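Local coordinates for protein HpuA (Kingella denitrificans ATCC 33394, PDB 5EC6) that serves as an outer-membrane lipoprotein receptor that binds haemoglobin, probably as a step in acquiring haem iron, at residues P102-M107 and N186-T191; M128-L133 and S192-R197; M136-W141 and E178-R183; L264-E269 and G281-G286; G286-G291 and A298-T303. One frame throughout, in Å; residues are numbered along the deposited sequence.

Interaction 1 of 5, residues P102-M107 and N186-T191; sequences PNSHPM and NDRAVT
Arg188 lies back across the segment that carries Ser104, His105 and Pro106. CB passes 3.5 Å from His105 O, and CG stays near the same carbonyl. A bend about the CG-CD bond (chi3 83°) then leaves CD 3.5 Å from Ser104 OG and carries NE round to that hydroxyl, where it donates a short bond of 2.6 Å, the oxygen sitting at the edge of the guanidinium, tilted a little from its plane. NH2 adds a weak, bent bond to the same hydroxyl. CZ lies over the His105-Pro106 peptide: one guanidinium face has His105 C under its centre and Pro106 N toward the rim. NH1, 3.5 Å from Pro106 N, is not bonded to it, since that nitrogen has no hydrogen.

Beneath this, the strands run antiparallel. His105 and Ala189 form a hydrogen-bonded pair, His105 N to Ala189 O at 2.8 Å and Ala189 N to His105 O at 3.0 Å. The His105 ring lies on the other face from Ser104 and Val190. Its NE2 meets Thr191 OG1 at 2.9 Å, in the ring plane, and either atom could be the donor; a water also binds that hydroxyl.

Strand 104-109 is flanked by strands 115-118 and 188-191, and 188-191 returns alongside 174-185. Ile90 N holds His105 ND1, while Ala189 touches both Ile117 of strand 115-118 and Leu182 of strand 174-185.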
# COMPACT_ATOMS: atom_id res chain seq x y z
N PRO A 102 -5.79 -11.90 -10.32
CA PRO A 102 -5.28 -11.87 -11.70
C PRO A 102 -3.96 -11.09 -11.77
O PRO A 102 -3.78 -10.18 -10.96
CB PRO A 102 -6.37 -11.12 -12.45
CG PRO A 102 -7.60 -11.27 -11.62
CD PRO A 102 -7.12 -11.28 -10.19
N ASN A 103 -3.07 -11.44 -12.68
CA ASN A 103 -1.77 -10.79 -12.75
C ASN A 103 -1.70 -9.54 -13.61
O ASN A 103 -0.67 -8.88 -13.66
CB ASN A 103 -0.69 -11.76 -13.17
CG ASN A 103 -0.54 -12.93 -12.22
OD1 ASN A 103 -0.81 -12.84 -11.04
ND2 ASN A 103 -0.06 -14.02 -12.75
N SER A 104 -2.80 -9.21 -14.31
CA SER A 104 -2.88 -8.04 -15.19
C SER A 104 -4.24 -7.41 -15.01
O SER A 104 -5.25 -8.13 -14.84
CB SER A 104 -2.68 -8.47 -16.65
OG SER A 104 -2.65 -7.35 -17.50
N HIS A 105 -4.29 -6.08 -15.03
CA HIS A 105 -5.48 -5.29 -14.73
C HIS A 105 -5.52 -4.04 -15.59
O HIS A 105 -4.50 -3.40 -15.83
CB HIS A 105 -5.56 -4.87 -13.26
CG HIS A 105 -5.12 -5.92 -12.30
ND1 HIS A 105 -6.00 -6.57 -11.48
CD2 HIS A 105 -3.89 -6.39 -11.99
CE1 HIS A 105 -5.34 -7.44 -10.73
NE2 HIS A 105 -4.06 -7.36 -11.04
N PRO A 106 -6.70 -3.69 -16.10
CA PRO A 106 -6.81 -2.41 -16.79
C PRO A 106 -6.74 -1.21 -15.83
O PRO A 106 -7.26 -1.29 -14.73
CB PRO A 106 -8.22 -2.50 -17.43
CG PRO A 106 -9.01 -3.32 -16.47
CD PRO A 106 -8.01 -4.36 -15.95
N MET A 107 -6.10 -0.13 -16.24
CA MET A 107 -6.09 1.11 -15.48
C MET A 107 -7.24 1.99 -15.95
O MET A 107 -7.63 1.93 -17.13
CB MET A 107 -4.77 1.82 -15.69
CG MET A 107 -3.56 0.96 -15.30
SD MET A 107 -1.96 1.79 -15.51
CE MET A 107 -1.97 3.00 -14.22
N ASN A 186 3.02 -1.75 -20.48
CA ASN A 186 2.15 -1.66 -21.67
C ASN A 186 0.73 -1.33 -21.33
O ASN A 186 -0.19 -2.12 -21.62
CB ASN A 186 2.13 -3.00 -22.40
CG ASN A 186 3.34 -3.19 -23.28
OD1 ASN A 186 3.98 -4.24 -23.23
ND2 ASN A 186 3.66 -2.17 -24.08
N ASP A 187 0.54 -0.17 -20.73
CA ASP A 187 -0.78 0.36 -20.41
C ASP A 187 -1.61 -0.42 -19.37
O ASP A 187 -2.72 0.03 -18.99
CB ASP A 187 -1.59 0.62 -21.72
CG ASP A 187 -1.40 2.02 -22.27
OD1 ASP A 187 -0.47 2.73 -21.81
OD2 ASP A 187 -2.17 2.42 -23.17
N ARG A 188 -1.06 -1.52 -18.85
CA ARG A 188 -1.75 -2.31 -17.84
C ARG A 188 -0.97 -2.32 -16.54
O ARG A 188 0.25 -2.24 -16.51
CB ARG A 188 -2.00 -3.72 -18.31
CG ARG A 188 -3.21 -3.67 -19.26
CD ARG A 188 -3.42 -4.98 -19.91
NE ARG A 188 -4.17 -5.90 -19.07
CZ ARG A 188 -5.47 -5.88 -18.84
NH1 ARG A 188 -6.31 -4.94 -19.34
NH2 ARG A 188 -5.95 -6.85 -18.08
N ALA A 189 -1.72 -2.44 -15.49
CA ALA A 189 -1.15 -2.78 -14.21
C ALA A 189 -0.89 -4.27 -14.10
O ALA A 189 -1.75 -5.09 -14.45
CB ALA A 189 -2.12 -2.34 -13.11
N VAL A 190 0.28 -4.63 -13.59
CA VAL A 190 0.63 -6.02 -13.44
C VAL A 190 1.03 -6.25 -11.98
O VAL A 190 1.65 -5.38 -11.35
CB VAL A 190 1.74 -6.46 -14.41
CG1 VAL A 190 1.18 -6.44 -15.84
CG2 VAL A 190 2.99 -5.60 -14.37
N THR A 191 0.62 -7.38 -11.46
CA THR A 191 0.75 -7.68 -10.03
C THR A 191 1.50 -8.96 -9.76
O THR A 191 1.52 -9.93 -10.57
CB THR A 191 -0.59 -7.64 -9.32
OG1 THR A 191 -1.58 -8.44 -10.03
CG2 THR A 191 -1.08 -6.22 -9.19
O HOH W 1 -1.52 -10.92 -9.05
O HOH W 2 -5.14 -0.12 -19.07

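Interaction 2 of 5, residues M128-L133 and S192-R197; sequences MNALRL and SSYETR
Tyr194 OH is gripped from two quarters: Ala130 N donates a nearly straight bond to it (2.9 Å, 169°), and the carboxylate oxygen OE2 of Glu178 is hydrogen-bonded to it as well. Asn129 N also comes close to this oxygen, but at a poor angle for bonding. Ala130 lies in the 3-10 segment 129-131; the turn is closed by Leu131 N to Met128 O, and the N-H of Ala130, within it, points to the phenol oxygen. Between them the carboxylate and the backbone N-H fix the position of the buried ring's polar end.

The ring itself is wedged by carbon and sulfur. Tyr194 reaches across to the turn because its CG extends away from its own N (chi1 -162°), and its CE2 packs 3.8 Å from Ala130 CB and 3.9 Å from Met128 CB. The methionine chain runs past the ring in the opposing direction and bends at its last two torsions, which places SD 4.4 Å from the Tyr194 ring centroid in an oblique position, 32° off the normal. Farther along, Met128 CG touches Thr196 OG1 at 3.6 Å.

Ala130, Leu131 and Tyr194 all press on Ile180 of strand 174-185, so the loop and the tyrosine meet on that residue. The arrangement is a Met-aromatic contact combined with a short 3-10 turn whose N-H is taken by a tyrosine oxygen.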
# COMPACT_ATOMS: atom_id res chain seq x y z
N MET A 128 -7.87 -12.98 1.08
CA MET A 128 -6.69 -12.35 0.49
C MET A 128 -6.29 -11.15 1.31
O MET A 128 -6.63 -10.00 1.03
CB MET A 128 -6.91 -11.96 -0.95
CG MET A 128 -7.12 -13.20 -1.82
SD MET A 128 -6.41 -13.08 -3.46
CE MET A 128 -6.77 -11.39 -3.82
N ASN A 129 -5.57 -11.49 2.34
CA ASN A 129 -5.31 -10.60 3.39
C ASN A 129 -4.43 -9.42 2.98
O ASN A 129 -4.57 -8.39 3.60
CB ASN A 129 -4.67 -11.35 4.53
CG ASN A 129 -5.64 -12.26 5.26
OD1 ASN A 129 -6.88 -12.14 5.15
ND2 ASN A 129 -5.08 -13.20 6.00
N ALA A 130 -3.56 -9.56 1.97
CA ALA A 130 -2.67 -8.42 1.59
C ALA A 130 -3.45 -7.22 1.12
O ALA A 130 -2.97 -6.11 1.17
CB ALA A 130 -1.68 -8.84 0.53
N LEU A 131 -4.66 -7.46 0.60
CA LEU A 131 -5.44 -6.43 -0.05
C LEU A 131 -6.27 -5.64 0.94
O LEU A 131 -6.78 -4.59 0.58
CB LEU A 131 -6.44 -7.07 -1.03
CG LEU A 131 -5.95 -7.92 -2.20
CD1 LEU A 131 -7.18 -8.61 -2.77
CD2 LEU A 131 -5.26 -7.04 -3.24
N ARG A 132 -6.43 -6.17 2.15
CA ARG A 132 -7.33 -5.62 3.14
C ARG A 132 -6.69 -4.46 3.89
O ARG A 132 -6.60 -4.46 5.12
CB ARG A 132 -7.68 -6.70 4.16
CG ARG A 132 -8.30 -7.99 3.66
CD ARG A 132 -8.58 -8.91 4.87
NE ARG A 132 -9.44 -10.05 4.54
CZ ARG A 132 -10.76 -9.95 4.31
NH1 ARG A 132 -11.38 -8.78 4.39
NH2 ARG A 132 -11.46 -11.04 4.01
N LEU A 133 -6.23 -3.49 3.15
CA LEU A 133 -5.51 -2.39 3.77
C LEU A 133 -6.56 -1.47 4.31
O LEU A 133 -7.63 -1.37 3.68
CB LEU A 133 -4.68 -1.69 2.70
CG LEU A 133 -3.68 -2.58 2.02
CD1 LEU A 133 -3.10 -1.86 0.80
CD2 LEU A 133 -2.57 -2.94 2.93
N SER A 192 2.14 -9.01 -8.59
CA SER A 192 2.85 -10.18 -8.14
C SER A 192 1.91 -11.35 -7.85
O SER A 192 0.73 -11.16 -7.58
CB SER A 192 3.67 -9.83 -6.88
OG SER A 192 2.83 -9.34 -5.87
N SER A 193 2.45 -12.57 -7.92
CA SER A 193 1.59 -13.77 -7.84
C SER A 193 0.96 -13.91 -6.51
O SER A 193 1.62 -13.79 -5.44
CB SER A 193 2.38 -15.03 -8.17
OG SER A 193 2.89 -14.96 -9.48
N TYR A 194 -0.34 -14.21 -6.49
CA TYR A 194 -1.05 -14.33 -5.25
C TYR A 194 -2.21 -15.25 -5.44
O TYR A 194 -3.13 -14.93 -6.21
CB TYR A 194 -1.55 -12.97 -4.79
CG TYR A 194 -1.95 -12.81 -3.36
CD1 TYR A 194 -1.45 -13.64 -2.33
CD2 TYR A 194 -2.78 -11.75 -2.98
CE1 TYR A 194 -1.79 -13.42 -1.02
CE2 TYR A 194 -3.14 -11.53 -1.68
CZ TYR A 194 -2.64 -12.37 -0.68
OH TYR A 194 -3.03 -12.08 0.61
N GLU A 195 -2.20 -16.35 -4.68
CA GLU A 195 -3.31 -17.32 -4.66
C GLU A 195 -3.44 -17.84 -3.27
O GLU A 195 -2.44 -18.28 -2.65
CB GLU A 195 -3.03 -18.49 -5.61
CG GLU A 195 -4.09 -19.60 -5.51
CD GLU A 195 -3.90 -20.72 -6.52
OE1 GLU A 195 -3.01 -20.65 -7.40
OE2 GLU A 195 -4.73 -21.67 -6.43
N THR A 196 -4.64 -17.79 -2.72
CA THR A 196 -4.87 -18.35 -1.40
C THR A 196 -5.94 -19.43 -1.52
O THR A 196 -6.53 -19.60 -2.59
CB THR A 196 -5.29 -17.26 -0.41
OG1 THR A 196 -6.48 -16.63 -0.88
CG2 THR A 196 -4.18 -16.22 -0.29
N ARG A 197 -6.18 -20.15 -0.42
CA ARG A 197 -7.31 -21.09 -0.34
C ARG A 197 -8.05 -20.99 0.99
O ARG A 197 -7.43 -21.17 2.04
CB ARG A 197 -6.82 -22.52 -0.60
CG ARG A 197 -7.42 -23.13 -1.86
CD ARG A 197 -6.58 -24.23 -2.49
NE ARG A 197 -6.84 -24.34 -3.93
CZ ARG A 197 -7.99 -24.73 -4.48
NH1 ARG A 197 -9.04 -25.07 -3.73
NH2 ARG A 197 -8.10 -24.78 -5.81

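Interaction 3 of 5, residues M136-W141 and E178-R183; sequences MQFGAW and EVIGLR
Phe138 and Leu182 interlock where two layers of beta structure pack on each other: strand 136-142 lies above strand 174-185, the segments running nearly parallel (12° between their directions) with axes 7.4 Å apart. That spacing is too wide for strand pairing. The contact is mostly carbon against carbon, with one ring edge near a backbone carbonyl and no polar bond between the segments.

Phe138 and Leu182 share the bridging. Phe138 CG sits between the backbone N and the carbonyl carbon (chi1 73°), which drops the ring straight toward the lower strand. CZ lands 3.9 Å from Ile180 CB, the two side chains crossing at about a right angle, and CE2 comes within 3.5 Å of the backbone atom Ile180 O, approached obliquely. The same CE2 also has Leu182 CB at the ring edge, 4.0 Å away.

Leu182 answers from below. Its CD2 methyl pushes up against the Gly139 backbone, 3.4 Å from Gly139 CA, closer than carbons usually sit, and is 4.1 Å from Ala140 CB. The methyl thus serves the glycine and alanine, while CB of the same leucine serves the Phe138 ring. On the upper strand, Gln137 curls back so that a lone pair of OE1 accepts the N-H of Phe138, 3.1 Å from OE1 to Phe138 N.

Ser299 of strand 298-308 closes one side, touching Phe138 and Leu182 and bonding through OG to Gly139 O. Strand 136-142 is itself paired with 115-118 and 148-154, while 174-185 runs next to 188-191, 208-215 and 298-308.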
# COMPACT_ATOMS: atom_id res chain seq x y z
N MET A 136 -3.65 2.66 4.43
CA MET A 136 -2.77 3.03 3.32
C MET A 136 -3.42 2.65 2.02
O MET A 136 -4.38 1.85 1.99
CB MET A 136 -1.37 2.37 3.48
CG MET A 136 -1.44 0.90 3.47
SD MET A 136 0.19 0.15 3.21
CE MET A 136 0.49 0.63 1.54
N GLN A 137 -2.83 3.13 0.91
CA GLN A 137 -3.15 2.71 -0.43
C GLN A 137 -1.85 2.63 -1.20
O GLN A 137 -0.85 3.26 -0.82
CB GLN A 137 -4.05 3.74 -1.15
CG GLN A 137 -5.50 3.34 -1.31
CD GLN A 137 -5.76 2.18 -2.25
OE1 GLN A 137 -4.88 1.47 -2.64
NE2 GLN A 137 -7.02 1.96 -2.54
N PHE A 138 -1.86 1.84 -2.26
CA PHE A 138 -0.74 1.85 -3.22
C PHE A 138 -1.29 1.68 -4.61
O PHE A 138 -2.41 1.18 -4.78
CB PHE A 138 0.36 0.82 -2.86
CG PHE A 138 0.00 -0.62 -3.10
CD1 PHE A 138 -0.83 -1.32 -2.22
CD2 PHE A 138 0.50 -1.29 -4.20
CE1 PHE A 138 -1.13 -2.65 -2.43
CE2 PHE A 138 0.14 -2.61 -4.44
CZ PHE A 138 -0.66 -3.29 -3.56
N GLY A 139 -0.50 2.10 -5.58
CA GLY A 139 -0.97 2.12 -6.95
C GLY A 139 -0.03 2.84 -7.84
O GLY A 139 1.20 2.90 -7.61
N ALA A 140 -0.58 3.34 -8.96
CA ALA A 140 0.23 4.04 -9.98
C ALA A 140 -0.64 5.01 -10.71
O ALA A 140 -1.84 4.75 -10.94
CB ALA A 140 0.81 3.06 -10.97
N TRP A 141 0.00 6.10 -11.14
CA TRP A 141 -0.59 7.04 -12.07
C TRP A 141 0.29 7.06 -13.33
O TRP A 141 1.53 7.02 -13.24
CB TRP A 141 -0.66 8.40 -11.44
CG TRP A 141 -1.10 9.56 -12.33
CD1 TRP A 141 -2.36 10.04 -12.50
CD2 TRP A 141 -0.23 10.44 -13.08
NE1 TRP A 141 -2.36 11.15 -13.33
CE2 TRP A 141 -1.05 11.42 -13.69
CE3 TRP A 141 1.14 10.47 -13.31
CZ2 TRP A 141 -0.52 12.42 -14.50
CZ3 TRP A 141 1.67 11.51 -14.09
CH2 TRP A 141 0.83 12.46 -14.67
N GLU A 178 2.38 -9.74 4.51
CA GLU A 178 1.89 -10.42 3.32
C GLU A 178 1.57 -9.28 2.37
O GLU A 178 0.71 -8.47 2.68
CB GLU A 178 0.64 -11.23 3.68
CG GLU A 178 0.06 -12.09 2.56
CD GLU A 178 -0.86 -13.18 3.09
OE1 GLU A 178 -0.65 -13.70 4.24
OE2 GLU A 178 -1.85 -13.53 2.37
N VAL A 179 2.25 -9.23 1.22
CA VAL A 179 2.26 -8.02 0.40
C VAL A 179 1.93 -8.34 -1.08
O VAL A 179 2.10 -9.49 -1.54
CB VAL A 179 3.60 -7.22 0.47
CG1 VAL A 179 3.98 -6.93 1.91
CG2 VAL A 179 4.75 -7.89 -0.24
N ILE A 180 1.61 -7.28 -1.79
CA ILE A 180 1.48 -7.34 -3.25
C ILE A 180 2.33 -6.24 -3.86
O ILE A 180 2.37 -5.12 -3.36
CB ILE A 180 0.01 -7.14 -3.65
CG1 ILE A 180 -0.88 -8.27 -3.10
CG2 ILE A 180 -0.12 -7.04 -5.18
CD1 ILE A 180 -2.31 -7.84 -3.00
N GLY A 181 3.02 -6.60 -4.94
CA GLY A 181 3.77 -5.66 -5.77
C GLY A 181 3.03 -5.33 -7.04
O GLY A 181 2.28 -6.18 -7.56
N LEU A 182 3.23 -4.10 -7.48
CA LEU A 182 2.56 -3.55 -8.66
C LEU A 182 3.60 -2.88 -9.55
O LEU A 182 4.41 -2.06 -9.11
CB LEU A 182 1.50 -2.54 -8.24
CG LEU A 182 0.96 -1.64 -9.37
CD1 LEU A 182 -0.02 -2.52 -10.10
CD2 LEU A 182 0.29 -0.37 -8.85
N ARG A 183 3.53 -3.22 -10.86
CA ARG A 183 4.26 -2.51 -11.87
C ARG A 183 3.25 -2.08 -12.98
O ARG A 183 2.07 -2.48 -12.96
CB ARG A 183 5.37 -3.39 -12.49
CG ARG A 183 6.54 -3.81 -11.51
CD ARG A 183 7.50 -4.72 -12.23
NE ARG A 183 8.88 -4.76 -11.72
CZ ARG A 183 9.66 -5.83 -11.71
NH1 ARG A 183 9.22 -7.07 -12.09
NH2 ARG A 183 10.86 -5.72 -11.16

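Interaction 4 of 5, residues L264-E269 and G281-G286; sequences LFAKEE and GGEIGG
Phe265 meets Glu283 through two backbone bonds, and it is the residue whose surface the contact buries most; Leu264 and Gly281 follow. Phe265 N donates to Glu283 O at 2.8 Å and almost straight (175°), although it stands well above the carbonyl plane. Glu283 N returns the bond to Phe265 O at 3.0 Å. Gly282 as well as Glu283 faces Phe265, and this makes a classic beta bulge. The ring, with CG beside the backbone N and anti to the carbonyl carbon (chi1 -66°), lies along the opposing strand and turns its edge to the backbone: CE2 is 3.7 Å from Gly285 N, which lies in the ring plane. Having no side chain, Gly285 lets that rim settle directly on the main chain.

Leu264 points to the other face, shared with Ile284. Its CD2 methyl touches Ile284 CD1 at 3.8 Å, and its CB lies over Gly281 CA, 4.1 Å away. Gly281 lies beside the strand end, where its N donates to Ala266 O at 2.9 Å and its CA makes a C-H...O contact with Phe265 O. Beyond the strand end, a water donates to Lys267 O and accepts from Gly282 N, 3.0 Å away.

Strand 283-289 runs between 256-265 and 298-308. Phe265 and Glu283 lie against Met136 of strand 136-142, and the Glu283 carboxylate takes up the N-H groups of Lys134 and Ser135. Leu264 and Ile284 instead pack on Tyr177 of strand 174-185.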
# COMPACT_ATOMS: atom_id res chain seq x y z
N LEU A 264 6.46 1.81 7.50
CA LEU A 264 5.39 1.12 8.21
C LEU A 264 4.23 2.09 8.41
O LEU A 264 4.48 3.28 8.70
CB LEU A 264 5.91 0.63 9.54
CG LEU A 264 7.15 -0.30 9.46
CD1 LEU A 264 7.62 -0.70 10.84
CD2 LEU A 264 6.75 -1.56 8.70
N PHE A 265 3.05 1.55 8.23
CA PHE A 265 1.80 2.29 8.29
C PHE A 265 0.86 1.68 9.34
O PHE A 265 1.01 0.53 9.74
CB PHE A 265 1.13 2.30 6.92
CG PHE A 265 1.89 3.04 5.85
CD1 PHE A 265 1.81 4.43 5.71
CD2 PHE A 265 2.72 2.35 5.00
CE1 PHE A 265 2.49 5.09 4.71
CE2 PHE A 265 3.43 3.00 4.00
CZ PHE A 265 3.34 4.39 3.86
N ALA A 266 -0.17 2.46 9.67
CA ALA A 266 -1.26 2.14 10.62
C ALA A 266 -0.92 2.45 12.06
O ALA A 266 0.15 2.04 12.60
CB ALA A 266 -1.77 0.72 10.48
N LYS A 267 -1.85 3.19 12.70
CA LYS A 267 -1.72 3.42 14.13
C LYS A 267 -1.91 2.13 14.89
O LYS A 267 -2.48 1.17 14.40
CB LYS A 267 -2.76 4.46 14.60
CG LYS A 267 -2.40 5.81 14.07
CD LYS A 267 -3.50 6.84 14.30
CE LYS A 267 -3.07 8.16 13.68
NZ LYS A 267 -4.20 8.74 12.92
N GLU A 268 -1.48 2.15 16.16
CA GLU A 268 -1.79 1.06 17.06
C GLU A 268 -3.27 0.81 17.33
O GLU A 268 -4.08 1.71 17.10
CB GLU A 268 -1.05 1.28 18.38
CG GLU A 268 -1.72 2.27 19.30
CD GLU A 268 -1.50 3.72 18.91
OE1 GLU A 268 -0.76 4.13 17.99
OE2 GLU A 268 -2.10 4.52 19.63
N GLU A 269 -3.61 -0.38 17.82
CA GLU A 269 -4.97 -0.71 18.19
C GLU A 269 -4.99 -0.87 19.69
O GLU A 269 -4.08 -1.48 20.27
CB GLU A 269 -5.43 -2.00 17.52
CG GLU A 269 -5.52 -1.87 16.01
CD GLU A 269 -5.76 -3.21 15.36
OE1 GLU A 269 -6.90 -3.68 15.45
OE2 GLU A 269 -4.82 -3.81 14.79
N GLY A 281 2.10 -0.12 12.97
CA GLY A 281 2.82 -0.83 11.89
C GLY A 281 2.19 -2.09 11.41
O GLY A 281 2.88 -3.00 10.93
N GLY A 282 0.87 -2.18 11.51
CA GLY A 282 0.16 -3.26 10.97
C GLY A 282 0.08 -3.36 9.43
O GLY A 282 -0.43 -4.36 8.92
N GLU A 283 0.51 -2.31 8.76
CA GLU A 283 0.62 -2.27 7.32
C GLU A 283 1.99 -1.78 6.90
O GLU A 283 2.75 -1.19 7.70
CB GLU A 283 -0.53 -1.45 6.72
CG GLU A 283 -1.86 -2.09 7.09
CD GLU A 283 -3.09 -1.29 6.72
OE1 GLU A 283 -2.98 -0.22 6.14
OE2 GLU A 283 -4.22 -1.81 7.02
N ILE A 284 2.32 -2.01 5.63
CA ILE A 284 3.65 -1.73 5.12
C ILE A 284 3.50 -1.35 3.65
O ILE A 284 2.62 -1.84 2.99
CB ILE A 284 4.59 -2.98 5.26
CG1 ILE A 284 6.05 -2.62 4.98
CG2 ILE A 284 4.17 -4.13 4.36
CD1 ILE A 284 7.03 -3.63 5.52
N GLY A 285 4.34 -0.46 3.18
CA GLY A 285 4.33 -0.11 1.75
C GLY A 285 5.58 0.63 1.33
O GLY A 285 6.36 1.06 2.16
N GLY A 286 5.78 0.74 0.02
CA GLY A 286 6.90 1.46 -0.48
C GLY A 286 7.04 1.38 -1.98
O GLY A 286 6.12 0.94 -2.68
O HOH W 3 -1.19 -1.19 13.44

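Interaction 5 of 5, residues G286-G291 and A298-T303; sequences GTVNFG and ASFGGT
Gly286 packs flat against one face of the Phe300 ring, and here the contact is at its tightest. Gly286 N is 3.5 Å from the plane of the Phe300 ring, over its centre, while Gly286 CA makes a CH-pi contact 4.0 Å from the Phe300 centroid and 25° off the normal. A chi1 of 63° tucks Phe300 CG over its own main chain and folds the ring across the neighbouring strand. Gly286 has no side chain to stand between that ring and the backbone, which lets the ring lie directly on the main chain. The same pair is hydrogen-bonded both ways, Gly286 N to Phe300 O at 3.1 Å and Phe300 N to Gly286 O at 3.0 Å.

These are the arms of an antiparallel beta hairpin, strands 283-289 and 298-308, and the next hydrogen-bonded pair along is Val288 with Ala298. Val288 N to Ala298 O is the shorter of its two bonds, at 2.8 Å. Side-chain packing is slacker here: Val288 CB and Ala298 CB are 4.5 Å apart, and Val288 CG2 reaches the rim of the Phe300 ring at CE1. Thr287 and Ser299 occupy the face away from that ring, with Thr287 CB 3.6 Å from Ala298 O.

Toward Phe290 and Gly291 the hairpin opens out and is partly exposed. Asn289 OD1 accepts from Gly291 N at 2.9 Å to form an Asx turn, and Asn297 OD1 takes the N-H of Phe290.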
# COMPACT_ATOMS: atom_id res chain seq x y z
N GLY A 286 5.78 0.74 0.02
CA GLY A 286 6.90 1.46 -0.48
C GLY A 286 7.04 1.38 -1.98
O GLY A 286 6.12 0.94 -2.68
N THR A 287 8.21 1.80 -2.45
CA THR A 287 8.54 1.79 -3.87
C THR A 287 9.89 1.10 -4.08
O THR A 287 10.73 1.04 -3.16
CB THR A 287 8.57 3.21 -4.48
OG1 THR A 287 9.51 4.02 -3.76
CG2 THR A 287 7.18 3.83 -4.45
N VAL A 288 10.07 0.64 -5.31
CA VAL A 288 11.36 0.10 -5.74
C VAL A 288 11.69 0.75 -7.06
O VAL A 288 10.91 0.66 -7.98
CB VAL A 288 11.40 -1.44 -5.89
CG1 VAL A 288 12.82 -1.87 -6.14
CG2 VAL A 288 10.87 -2.13 -4.66
N ASN A 289 12.81 1.47 -7.12
CA ASN A 289 13.12 2.36 -8.23
C ASN A 289 14.45 1.93 -8.87
O ASN A 289 15.52 2.06 -8.24
CB ASN A 289 13.23 3.79 -7.75
CG ASN A 289 13.21 4.79 -8.89
OD1 ASN A 289 13.78 4.57 -9.98
ND2 ASN A 289 12.54 5.94 -8.63
N PHE A 290 14.34 1.43 -10.11
CA PHE A 290 15.49 0.91 -10.87
C PHE A 290 16.07 1.98 -11.82
O PHE A 290 17.02 1.72 -12.56
CB PHE A 290 15.03 -0.31 -11.67
CG PHE A 290 14.60 -1.46 -10.81
CD1 PHE A 290 15.54 -2.40 -10.35
CD2 PHE A 290 13.28 -1.58 -10.39
CE1 PHE A 290 15.16 -3.46 -9.56
CE2 PHE A 290 12.90 -2.62 -9.56
CZ PHE A 290 13.85 -3.58 -9.14
N GLY A 291 15.52 3.19 -11.78
CA GLY A 291 15.90 4.26 -12.69
C GLY A 291 14.73 5.09 -13.12
O GLY A 291 13.59 4.60 -13.18
N ALA A 298 8.35 -0.30 -9.21
CA ALA A 298 7.21 -0.97 -8.52
C ALA A 298 6.78 -0.15 -7.31
O ALA A 298 7.60 0.51 -6.67
CB ALA A 298 7.60 -2.34 -8.04
N SER A 299 5.50 -0.25 -6.99
CA SER A 299 5.03 0.01 -5.63
C SER A 299 4.55 -1.27 -4.98
O SER A 299 4.33 -2.28 -5.63
CB SER A 299 3.94 1.09 -5.63
OG SER A 299 2.82 0.67 -6.41
N PHE A 300 4.41 -1.26 -3.66
CA PHE A 300 3.94 -2.43 -2.95
C PHE A 300 3.23 -2.01 -1.68
O PHE A 300 3.47 -0.92 -1.14
CB PHE A 300 5.07 -3.45 -2.66
CG PHE A 300 6.15 -2.92 -1.75
CD1 PHE A 300 7.28 -2.29 -2.27
CD2 PHE A 300 6.09 -3.15 -0.38
CE1 PHE A 300 8.25 -1.81 -1.43
CE2 PHE A 300 7.08 -2.65 0.46
CZ PHE A 300 8.15 -2.00 -0.07
N GLY A 301 2.35 -2.90 -1.20
CA GLY A 301 1.68 -2.70 0.06
C GLY A 301 1.19 -4.01 0.61
O GLY A 301 1.01 -5.01 -0.14
N GLY A 302 0.95 -4.03 1.91
CA GLY A 302 0.41 -5.23 2.51
C GLY A 302 0.18 -5.13 3.99
O GLY A 302 0.30 -4.04 4.57
N THR A 303 -0.17 -6.26 4.57
CA THR A 303 -0.67 -6.34 5.94
C THR A 303 0.22 -7.24 6.77
O THR A 303 0.80 -8.22 6.28
CB THR A 303 -2.15 -6.87 5.96
OG1 THR A 303 -2.23 -8.16 5.33
CG2 THR A 303 -3.07 -5.86 5.29

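Overall arrangement
From the N terminus, residues 102-107 wait for 186-191, so interaction 1 closes a long loop. Inside it starts 128-133, which meets 192-197 only after that closure: interactions 1 and 2 cross. Interaction 3 is nested within both, and its 178-183 segment is tied to each, by Val190 N to Arg183 O for interaction 1 and Ser192 OG with Gly181 N for interaction 2. Interactions 4 and 5 follow in series, close much shorter loops and share Gly286 on strand 283-289. Strand 298-308 then bonds to 174-185, completing a ring of paired strands from 174-185 round to 298-308, consistent with a barrel; interaction 3 packs strand 136-142 against it.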